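Side-chain contacts in peptidoglycan-recognition protein LC (PDB 2F2L), which activates the imd/Relish immune pathway of Drosophila through an extracellular amidase-like domain that recognises peptidoglycan of Gram-negative bacteria: residues Arg79-Met84 / Gly130-Ser135; Phe67-Asp72 / Arg120-Arg125; Leu98-Ile103 / Tyr136-Ser141. All blocks are in the same frame, centred on the assembly; numbering follows the deposited sequence.

Overall arrangement
The three contacts lie in one amidase-like domain. Contact 2 joins strand 67-69 to helix 113-128, and contact 3 joins strands 98-102 and 136-140 of the same mixed sheet. Contact 1 lies just beyond the helix and packs against both, with Trp-81 touching Phe-67 and Leu-122. The segments alternate along the chain: 67-72, 79-84 and 98-103 come first, then 120-125, 130-135 and 136-141. Centres lie about 13 Å apart for contacts 1 and 2, about 12 Å for 1 and 3, and about 10 Å for 2 and 3. Contacts 2 and 3 meet through neighbouring strands 67-69 and 98-102. Together they tie early strands and a loop to the later helix and edge strand.

Contact 1 (Arg79-Met84 / Gly130-Ser135); sequences RGWNKM and GKIAPS. With SO4 (sulfate ion), chain E.
The loop that follows strand 75-77 meets the turn leading from helix 113-128 into strand 132-133, and Trp-81 packs on Lys-131. Gly-130 ends the helix in a Schellman motif, with positive phi, and Lys-131 comes directly after it. The aliphatic part of Lys-131 crosses the indole at about a right angle. Lys-131 CG sits 3.4 Å above one face of the Trp-81 ring, nearer its border than its middle. Lys-131 CB lies 3.7 Å from Trp-81 CE3. The Lys-131 chain bends at chi2 (-57°) and then runs extended, which carries the amine past the indole to Asn-82. There Lys-131 NZ donates a hydrogen bond of 2.8 Å to Asn-82 OD1, in the carbonyl plane and on a lone pair. One lysine thus gives both apolar cover and a polar tie. Farther along the indole, Trp-81 CZ3 touches Ile-132 CD1 at 4.0 Å. Within the loop, Arg-79 NH1 bonds Met-84 O at 2.8 Å and so bridges the two ends of 79-84. Lys-83 NZ holds a sulfate, probably from the crystallisation liquor, and also forms a salt bridge with Asp-19. The buried side of the contact faces the core: Trp-81 meets the Phe-67 ring of strand 67-69 and Leu-122 of helix 113-128, while Ile-132 rests on Leu-98 of strand 98-102 and Val-127 of the helix.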
loop_
_atom_site.group_PDB
_atom_site.type_symbol
_atom_site.label_atom_id
_atom_site.label_comp_id
_atom_site.label_asym_id
_atom_site.label_seq_id
_atom_site.Cartn_x
_atom_site.Cartn_y
_atom_site.Cartn_z
ATOM N N ARG A 79 -3.946 -5.606 10.559
ATOM C CA ARG A 79 -4.818 -4.903 11.498
ATOM C C ARG A 79 -4.230 -4.824 12.907
ATOM O O ARG A 79 -4.768 -4.127 13.775
ATOM C CB ARG A 79 -6.174 -5.581 11.561
ATOM C CG ARG A 79 -6.839 -5.690 10.213
ATOM C CD ARG A 79 -8.315 -6.015 10.321
ATOM N NE ARG A 79 -8.907 -6.109 8.987
ATOM C CZ ARG A 79 -10.207 -6.168 8.724
ATOM N NH1 ARG A 79 -11.104 -6.167 9.704
ATOM N NH2 ARG A 79 -10.616 -6.219 7.458
ATOM N N GLY A 80 -3.161 -5.572 13.159
ATOM C CA GLY A 80 -2.480 -5.518 14.446
ATOM C C GLY A 80 -3.133 -6.342 15.537
ATOM O O GLY A 80 -4.037 -7.140 15.282
ATOM N N TRP A 81 -2.651 -6.127 16.764
ATOM C CA TRP A 81 -3.043 -6.899 17.942
ATOM C C TRP A 81 -4.457 -6.626 18.407
ATOM O O TRP A 81 -5.092 -7.498 18.987
ATOM C CB TRP A 81 -2.116 -6.589 19.128
ATOM C CG TRP A 81 -0.716 -7.047 18.973
ATOM C CD1 TRP A 81 0.401 -6.266 18.939
ATOM C CD2 TRP A 81 -0.267 -8.404 18.850
ATOM N NE1 TRP A 81 1.519 -7.050 18.789
ATOM C CE2 TRP A 81 1.137 -8.369 18.737
ATOM C CE3 TRP A 81 -0.917 -9.645 18.827
ATOM C CZ2 TRP A 81 1.909 -9.531 18.603
ATOM C CZ3 TRP A 81 -0.153 -10.800 18.699
ATOM C CH2 TRP A 81 1.243 -10.735 18.586
ATOM N N ASN A 82 -4.938 -5.406 18.187
ATOM C CA ASN A 82 -6.107 -4.935 18.910
ATOM C C ASN A 82 -7.382 -4.879 18.116
ATOM O O ASN A 82 -8.429 -4.661 18.693
ATOM C CB ASN A 82 -5.829 -3.555 19.484
ATOM C CG ASN A 82 -4.649 -3.547 20.412
ATOM O OD1 ASN A 82 -4.419 -4.500 21.161
ATOM N ND2 ASN A 82 -3.893 -2.461 20.381
ATOM N N LYS A 83 -7.298 -5.065 16.798
ATOM C CA LYS A 83 -8.464 -4.928 15.921
ATOM C C LYS A 83 -8.918 -6.273 15.353
ATOM O O LYS A 83 -8.104 -7.139 15.038
ATOM C CB LYS A 83 -8.161 -3.951 14.777
ATOM C CG LYS A 83 -7.995 -2.497 15.208
ATOM C CD LYS A 83 -9.294 -1.927 15.763
ATOM C CE LYS A 83 -9.238 -0.418 15.938
ATOM N NZ LYS A 83 -10.509 0.084 16.542
ATOM N N MET A 84 -10.234 -6.426 15.227
ATOM C CA MET A 84 -10.827 -7.636 14.687
ATOM C C MET A 84 -10.469 -7.808 13.189
ATOM O O MET A 84 -10.574 -6.865 12.387
ATOM C CB MET A 84 -12.334 -7.548 14.876
ATOM C CG MET A 84 -13.084 -8.833 14.735
ATOM S SD MET A 84 -14.837 -8.581 15.123
ATOM C CE MET A 84 -15.396 -7.892 13.596
ATOM N N GLY A 130 -0.267 -9.526 26.592
ATOM C CA GLY A 130 -1.668 -9.704 27.019
ATOM C C GLY A 130 -2.687 -9.835 25.874
ATOM O O GLY A 130 -3.896 -9.726 26.093
ATOM N N LYS A 131 -2.205 -10.100 24.666
ATOM C CA LYS A 131 -3.065 -10.223 23.477
ATOM C C LYS A 131 -3.517 -11.662 23.243
ATOM O O LYS A 131 -4.603 -11.913 22.691
ATOM C CB LYS A 131 -2.322 -9.733 22.219
ATOM C CG LYS A 131 -1.597 -8.395 22.379
ATOM C CD LYS A 131 -2.524 -7.259 22.826
ATOM C CE LYS A 131 -1.815 -5.884 22.759
ATOM N NZ LYS A 131 -2.676 -4.796 23.291
ATOM N N ILE A 132 -2.657 -12.608 23.629
ATOM C CA ILE A 132 -2.925 -14.043 23.435
ATOM C C ILE A 132 -2.937 -14.713 24.804
ATOM O O ILE A 132 -2.032 -14.477 25.599
ATOM C CB ILE A 132 -1.856 -14.678 22.520
ATOM C CG1 ILE A 132 -1.873 -13.995 21.151
ATOM C CG2 ILE A 132 -2.099 -16.171 22.364
ATOM C CD1 ILE A 132 -0.784 -14.470 20.209
ATOM N N ALA A 133 -3.954 -15.527 25.096
ATOM C CA ALA A 133 -4.030 -16.213 26.394
ATOM C C ALA A 133 -2.881 -17.235 26.486
ATOM O O ALA A 133 -2.576 -17.881 25.479
ATOM C CB ALA A 133 -5.373 -16.907 26.559
ATOM N N PRO A 134 -2.222 -17.360 27.666
ATOM C CA PRO A 134 -1.156 -18.368 27.793
ATOM C C PRO A 134 -1.558 -19.767 27.302
ATOM O O PRO A 134 -0.724 -20.488 26.784
ATOM C CB PRO A 134 -0.843 -18.388 29.301
ATOM C CG PRO A 134 -1.301 -17.082 29.826
ATOM C CD PRO A 134 -2.386 -16.566 28.900
ATOM N N SER A 135 -2.825 -20.136 27.434
ATOM C CA SER A 135 -3.276 -21.460 27.020
ATOM C C SER A 135 -3.922 -21.449 25.646
ATOM O O SER A 135 -4.868 -22.180 25.405
ATOM C CB SER A 135 -4.290 -21.989 28.035
ATOM O OG SER A 135 -5.470 -21.212 27.954
HETATM S S SO4 E . -11.226 2.827 19.504
HETATM O O1 SO4 E . -12.025 1.816 20.194
HETATM O O2 SO4 E . -10.846 2.362 18.168
HETATM O O3 SO4 E . -10.022 3.114 20.276
HETATM O O4 SO4 E . -12.019 4.046 19.364
#

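Contact 2 (Phe67-Asp72 / Arg120-Arg125); sequences FLIGGD and RLLLER
Leu-122 points from helix 113-128 toward strand 67-69, where one of its methyls meets both Phe-67 and Ile-69. These two residues alternate with Leu-68 along the strand, so their side chains face the helix while that of Leu-68 starts out from the other side of the sheet. Leu-122 CD2 does the touching in each case. Ile-69 and Leu-122 run alongside each other, pointing opposite ways, and their ends meet with Ile-69 CD1 3.6 Å from Leu-122 CD2. Phe-67 runs at a slant to the leucine. Here Leu-122 CD2 lies 4.0 Å from Phe-67 CB and 4.2 Å from Phe-67 CG, so the methyl rests at the root of the ring. Leu-122 CG is turned away from its own backbone N (chi1 -173°), and this sends the branched end out toward the strand. The backbones stay well apart, with the CA atoms of Phe-67 and Leu-122 9.3 Å from each other. Phe-100 of the adjoining strand and Val-75 also touch Leu-122. The contact joins helix to sheet in the core of the amidase-like fold. No hydrogen bond or ion pair crosses between the two segments. Their hold on each other is therefore apolar, resting on shape and on the exclusion of water from three buried side chains.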
loop_
_atom_site.group_PDB
_atom_site.type_symbol
_atom_site.label_atom_id
_atom_site.label_comp_id
_atom_site.label_asym_id
_atom_site.label_seq_id
_atom_site.Cartn_x
_atom_site.Cartn_y
_atom_site.Cartn_z
ATOM N N PHE A 67 -1.710 -10.022 11.211
ATOM C CA PHE A 67 -0.282 -9.974 10.853
ATOM C C PHE A 67 -0.088 -10.849 9.658
ATOM O O PHE A 67 -0.847 -11.788 9.475
ATOM C CB PHE A 67 0.595 -10.477 12.011
ATOM C CG PHE A 67 0.528 -9.604 13.221
ATOM C CD1 PHE A 67 1.291 -8.457 13.297
ATOM C CD2 PHE A 67 -0.343 -9.897 14.256
ATOM C CE1 PHE A 67 1.211 -7.627 14.407
ATOM C CE2 PHE A 67 -0.432 -9.071 15.362
ATOM C CZ PHE A 67 0.343 -7.944 15.438
ATOM N N LEU A 68 0.909 -10.518 8.841
ATOM C CA LEU A 68 1.313 -11.329 7.707
ATOM C C LEU A 68 2.806 -11.671 7.848
ATOM O O LEU A 68 3.603 -10.820 8.223
ATOM C CB LEU A 68 1.062 -10.600 6.383
ATOM C CG LEU A 68 -0.412 -10.209 6.117
ATOM C CD1 LEU A 68 -0.670 -8.777 6.544
ATOM C CD2 LEU A 68 -0.775 -10.383 4.644
ATOM N N ILE A 69 3.173 -12.908 7.538
ATOM C CA ILE A 69 4.552 -13.376 7.702
ATOM C C ILE A 69 5.155 -13.697 6.348
ATOM O O ILE A 69 4.674 -14.566 5.622
ATOM C CB ILE A 69 4.621 -14.621 8.592
ATOM C CG1 ILE A 69 3.662 -14.478 9.796
ATOM C CG2 ILE A 69 6.087 -14.918 8.987
ATOM C CD1 ILE A 69 4.292 -14.314 11.120
ATOM N N GLY A 70 6.215 -12.982 6.011
ATOM C CA GLY A 70 6.861 -13.125 4.713
ATOM C C GLY A 70 8.012 -14.121 4.731
ATOM O O GLY A 70 8.604 -14.388 5.781
ATOM N N GLY A 71 8.346 -14.651 3.558
ATOM C CA GLY A 71 9.460 -15.597 3.419
ATOM C C GLY A 71 10.785 -15.059 3.929
ATOM O O GLY A 71 11.666 -15.836 4.294
ATOM N N ASP A 72 10.928 -13.731 3.939
ATOM C CA ASP A 72 12.090 -13.052 4.527
ATOM C C ASP A 72 12.150 -13.170 6.060
ATOM O O ASP A 72 13.127 -12.741 6.678
ATOM C CB ASP A 72 12.097 -11.560 4.128
ATOM C CG ASP A 72 10.830 -10.804 4.600
ATOM O OD1 ASP A 72 9.889 -11.447 5.114
ATOM O OD2 ASP A 72 10.775 -9.561 4.451
ATOM N N ARG A 120 7.103 -18.388 16.100
ATOM C CA ARG A 120 7.337 -18.658 17.520
ATOM C C ARG A 120 7.528 -17.356 18.312
ATOM O O ARG A 120 6.919 -17.167 19.371
ATOM C CB ARG A 120 8.576 -19.537 17.708
ATOM C CG ARG A 120 8.480 -20.940 17.117
ATOM C CD ARG A 120 9.771 -21.706 17.383
ATOM N NE ARG A 120 9.622 -23.143 17.166
ATOM C CZ ARG A 120 10.117 -23.832 16.132
ATOM N NH1 ARG A 120 10.817 -23.235 15.159
ATOM N NH2 ARG A 120 9.917 -25.151 16.076
ATOM N N LEU A 121 8.388 -16.472 17.805
ATOM C CA LEU A 121 8.629 -15.181 18.459
ATOM C C LEU A 121 7.348 -14.337 18.474
ATOM O O LEU A 121 7.067 -13.671 19.467
ATOM C CB LEU A 121 9.762 -14.382 17.790
ATOM C CG LEU A 121 11.257 -14.752 17.955
ATOM C CD1 LEU A 121 11.588 -15.430 19.300
ATOM C CD2 LEU A 121 11.745 -15.613 16.822
ATOM N N LEU A 122 6.577 -14.385 17.385
ATOM C CA LEU A 122 5.341 -13.590 17.272
ATOM C C LEU A 122 4.287 -14.044 18.289
ATOM O O LEU A 122 3.683 -13.210 18.963
ATOM C CB LEU A 122 4.757 -13.623 15.841
ATOM C CG LEU A 122 3.559 -12.692 15.606
ATOM C CD1 LEU A 122 3.932 -11.227 15.886
ATOM C CD2 LEU A 122 3.018 -12.837 14.191
ATOM N N LEU A 123 4.085 -15.353 18.399
ATOM C CA LEU A 123 3.200 -15.929 19.419
ATOM C C LEU A 123 3.642 -15.595 20.859
ATOM O O LEU A 123 2.807 -15.242 21.712
ATOM C CB LEU A 123 3.114 -17.444 19.250
ATOM C CG LEU A 123 2.435 -17.989 17.988
ATOM C CD1 LEU A 123 2.765 -19.455 17.831
ATOM C CD2 LEU A 123 0.932 -17.785 18.020
ATOM N N GLU A 124 4.943 -15.720 21.128
ATOM C CA GLU A 124 5.490 -15.345 22.423
ATOM C C GLU A 124 5.271 -13.861 22.760
ATOM O O GLU A 124 4.891 -13.536 23.900
ATOM C CB GLU A 124 6.987 -15.691 22.520
ATOM C CG GLU A 124 7.662 -15.139 23.793
ATOM C CD GLU A 124 9.166 -15.416 23.874
ATOM O OE1 GLU A 124 9.830 -15.492 22.809
ATOM O OE2 GLU A 124 9.681 -15.536 25.011
ATOM N N ARG A 125 5.527 -12.977 21.796
ATOM C CA ARG A 125 5.316 -11.541 21.994
ATOM C C ARG A 125 3.850 -11.256 22.353
ATOM O O ARG A 125 3.567 -10.468 23.250
ATOM C CB ARG A 125 5.741 -10.757 20.742
ATOM C CG ARG A 125 5.880 -9.238 20.928
ATOM C CD ARG A 125 6.910 -8.855 21.993
ATOM N NE ARG A 125 8.204 -9.516 21.804
ATOM C CZ ARG A 125 9.212 -9.043 21.069
ATOM N NH1 ARG A 125 9.106 -7.887 20.420
ATOM N NH2 ARG A 125 10.344 -9.734 20.978
#

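Contact 3 (Leu98-Ile103 / Tyr136-Ser141); sequences LSFAYI and YRFTAS
Phe-138 reaches from edge strand 136-140 toward Phe-100 and Tyr-102 of strand 98-102, across the width of the intervening strand 24-31. The contact is an aromatic cluster that links edge and inner strands of the amidase-like domain's sheet beneath helix 113-128. It is made by side chains alone, and no hydrogen bond joins the two segments.

The first kind of interaction is apolar. Phe-100 CD2 and Phe-138 CE1 approach to 4.4 Å, a loose and oblique meeting of two rings. Phe-100 and Tyr-102 sit two residues apart on their strand, so both point to the same side of the sheet and both can reach the one phenylalanine. Phe-138 sets out across their line rather than straight at them. With CG opposite its backbone N (chi1 -174°), its ring extends toward the other strand, and its far end makes the contact.

The second kind is a polar atom beside an aromatic edge. Tyr-102 and Phe-138 come from opposite directions, and Tyr-102 OH lies 3.9 Å from Phe-138 CZ, near the plane of that ring. The hydroxyl therefore borders the rim of the phenylalanine and does not sit over its face. Its hydrogen-bond partner is Thr-119 OG1 of helix 113-128. That bond satisfies the buried hydroxyl and ties the end of Tyr-102 to the helix.

Further aromatic contacts surround Phe-138. Its ring meets Trp-166 edge-to-face and also touches Phe-160, so residues near the C-terminus join the cluster. Within its own segment, Phe-138 CB lies at the edge of the Tyr-136 ring, in its plane.

In the sheet, strand 24-31 runs parallel to both strands and separates their backbones. Helix 113-128 packs on the same side as the aromatic side chains, with Leu-123 on Phe-100 and Thr-119 against Phe-138.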
loop_
_atom_site.group_PDB
_atom_site.type_symbol
_atom_site.label_atom_id
_atom_site.label_comp_id
_atom_site.label_asym_id
_atom_site.label_seq_id
_atom_site.Cartn_x
_atom_site.Cartn_y
_atom_site.Cartn_z
ATOM N N LEU A 98 -6.963 -14.152 16.488
ATOM C CA LEU A 98 -6.035 -13.374 15.696
ATOM C C LEU A 98 -5.647 -14.251 14.525
ATOM O O LEU A 98 -5.615 -15.490 14.644
ATOM C CB LEU A 98 -4.784 -13.038 16.500
ATOM C CG LEU A 98 -4.906 -11.978 17.591
ATOM C CD1 LEU A 98 -3.691 -12.065 18.488
ATOM C CD2 LEU A 98 -5.061 -10.543 17.019
ATOM N N SER A 99 -5.365 -13.612 13.393
ATOM C CA SER A 99 -4.946 -14.312 12.187
ATOM C C SER A 99 -3.503 -13.980 11.800
ATOM O O SER A 99 -3.088 -12.814 11.839
ATOM C CB SER A 99 -5.871 -13.997 11.016
ATOM O OG SER A 99 -5.968 -12.606 10.755
ATOM N N PHE A 100 -2.744 -15.029 11.474
ATOM C CA PHE A 100 -1.405 -14.912 10.902
ATOM C C PHE A 100 -1.525 -15.451 9.490
ATOM O O PHE A 100 -1.782 -16.635 9.303
ATOM C CB PHE A 100 -0.344 -15.767 11.626
ATOM C CG PHE A 100 -0.058 -15.375 13.055
ATOM C CD1 PHE A 100 -0.620 -14.261 13.654
ATOM C CD2 PHE A 100 0.813 -16.155 13.806
ATOM C CE1 PHE A 100 -0.316 -13.931 14.971
ATOM C CE2 PHE A 100 1.102 -15.834 15.117
ATOM C CZ PHE A 100 0.543 -14.730 15.700
ATOM N N ALA A 101 -1.338 -14.585 8.499
ATOM C CA ALA A 101 -1.363 -15.009 7.102
ATOM C C ALA A 101 0.075 -15.220 6.623
ATOM O O ALA A 101 0.954 -14.394 6.878
ATOM C CB ALA A 101 -2.043 -13.984 6.250
ATOM N N TYR A 102 0.300 -16.322 5.917
ATOM C CA TYR A 102 1.625 -16.669 5.423
ATOM C C TYR A 102 1.667 -16.270 3.956
ATOM O O TYR A 102 0.833 -16.692 3.171
ATOM C CB TYR A 102 1.915 -18.168 5.706
ATOM C CG TYR A 102 2.118 -18.346 7.197
ATOM C CD1 TYR A 102 3.389 -18.324 7.745
ATOM C CD2 TYR A 102 1.029 -18.380 8.069
ATOM C CE1 TYR A 102 3.588 -18.425 9.118
ATOM C CE2 TYR A 102 1.209 -18.462 9.446
ATOM C CZ TYR A 102 2.491 -18.486 9.966
ATOM O OH TYR A 102 2.675 -18.550 11.335
ATOM N N ILE A 103 2.614 -15.405 3.605
ATOM C CA ILE A 103 2.673 -14.869 2.244
ATOM C C ILE A 103 3.193 -15.933 1.284
ATOM O O ILE A 103 4.352 -16.323 1.344
ATOM C CB ILE A 103 3.523 -13.610 2.141
ATOM C CG1 ILE A 103 2.978 -12.543 3.092
ATOM C CG2 ILE A 103 3.550 -13.098 0.687
ATOM C CD1 ILE A 103 3.895 -11.381 3.298
ATOM N N TYR A 136 -3.413 -20.619 24.739
ATOM C CA TYR A 136 -4.016 -20.483 23.407
ATOM C C TYR A 136 -3.924 -21.765 22.589
ATOM O O TYR A 136 -3.009 -22.576 22.759
ATOM C CB TYR A 136 -3.349 -19.367 22.599
ATOM C CG TYR A 136 -1.908 -19.647 22.213
ATOM C CD1 TYR A 136 -1.587 -20.173 20.969
ATOM C CD2 TYR A 136 -0.859 -19.376 23.097
ATOM C CE1 TYR A 136 -0.270 -20.440 20.619
ATOM C CE2 TYR A 136 0.459 -19.635 22.754
ATOM C CZ TYR A 136 0.752 -20.170 21.514
ATOM O OH TYR A 136 2.072 -20.411 21.167
ATOM N N ARG A 137 -4.871 -21.900 21.673
ATOM C CA ARG A 137 -4.803 -22.867 20.603
ATOM C C ARG A 137 -4.361 -22.167 19.297
ATOM O O ARG A 137 -4.862 -21.086 18.950
ATOM C CB ARG A 137 -6.182 -23.504 20.461
ATOM C CG ARG A 137 -6.410 -24.263 19.197
ATOM C CD ARG A 137 -7.852 -24.788 19.157
ATOM N NE ARG A 137 -8.110 -25.527 17.923
ATOM C CZ ARG A 137 -9.310 -25.829 17.446
ATOM N NH1 ARG A 137 -10.412 -25.422 18.071
ATOM N NH2 ARG A 137 -9.392 -26.522 16.313
ATOM N N PHE A 138 -3.407 -22.780 18.596
ATOM C CA PHE A 138 -2.965 -22.339 17.264
ATOM C C PHE A 138 -3.489 -23.400 16.294
ATOM O O PHE A 138 -3.260 -24.602 16.494
ATOM C CB PHE A 138 -1.435 -22.234 17.255
ATOM C CG PHE A 138 -0.822 -21.652 15.986
ATOM C CD1 PHE A 138 -1.495 -20.729 15.189
ATOM C CD2 PHE A 138 0.475 -22.002 15.632
ATOM C CE1 PHE A 138 -0.905 -20.207 14.039
ATOM C CE2 PHE A 138 1.077 -21.481 14.478
ATOM C CZ PHE A 138 0.385 -20.569 13.686
ATOM N N THR A 139 -4.245 -22.990 15.283
ATOM C CA THR A 139 -4.841 -23.962 14.354
ATOM C C THR A 139 -4.899 -23.471 12.920
ATOM O O THR A 139 -4.631 -22.310 12.642
ATOM C CB THR A 139 -6.257 -24.390 14.800
ATOM O OG1 THR A 139 -6.668 -25.548 14.056
ATOM C CG2 THR A 139 -7.253 -23.311 14.603
ATOM N N ALA A 140 -5.251 -24.388 12.025
ATOM C CA ALA A 140 -5.403 -24.104 10.616
ATOM C C ALA A 140 -6.797 -23.612 10.343
ATOM O O ALA A 140 -7.795 -24.174 10.839
ATOM C CB ALA A 140 -5.125 -25.352 9.790
ATOM N N SER A 141 -6.867 -22.566 9.530
ATOM C CA SER A 141 -8.131 -22.093 9.006
ATOM C C SER A 141 -8.916 -23.216 8.332
ATOM O O SER A 141 -10.141 -23.250 8.419
ATOM C CB SER A 141 -7.908 -20.922 8.042
ATOM O OG SER A 141 -7.167 -21.321 6.907
#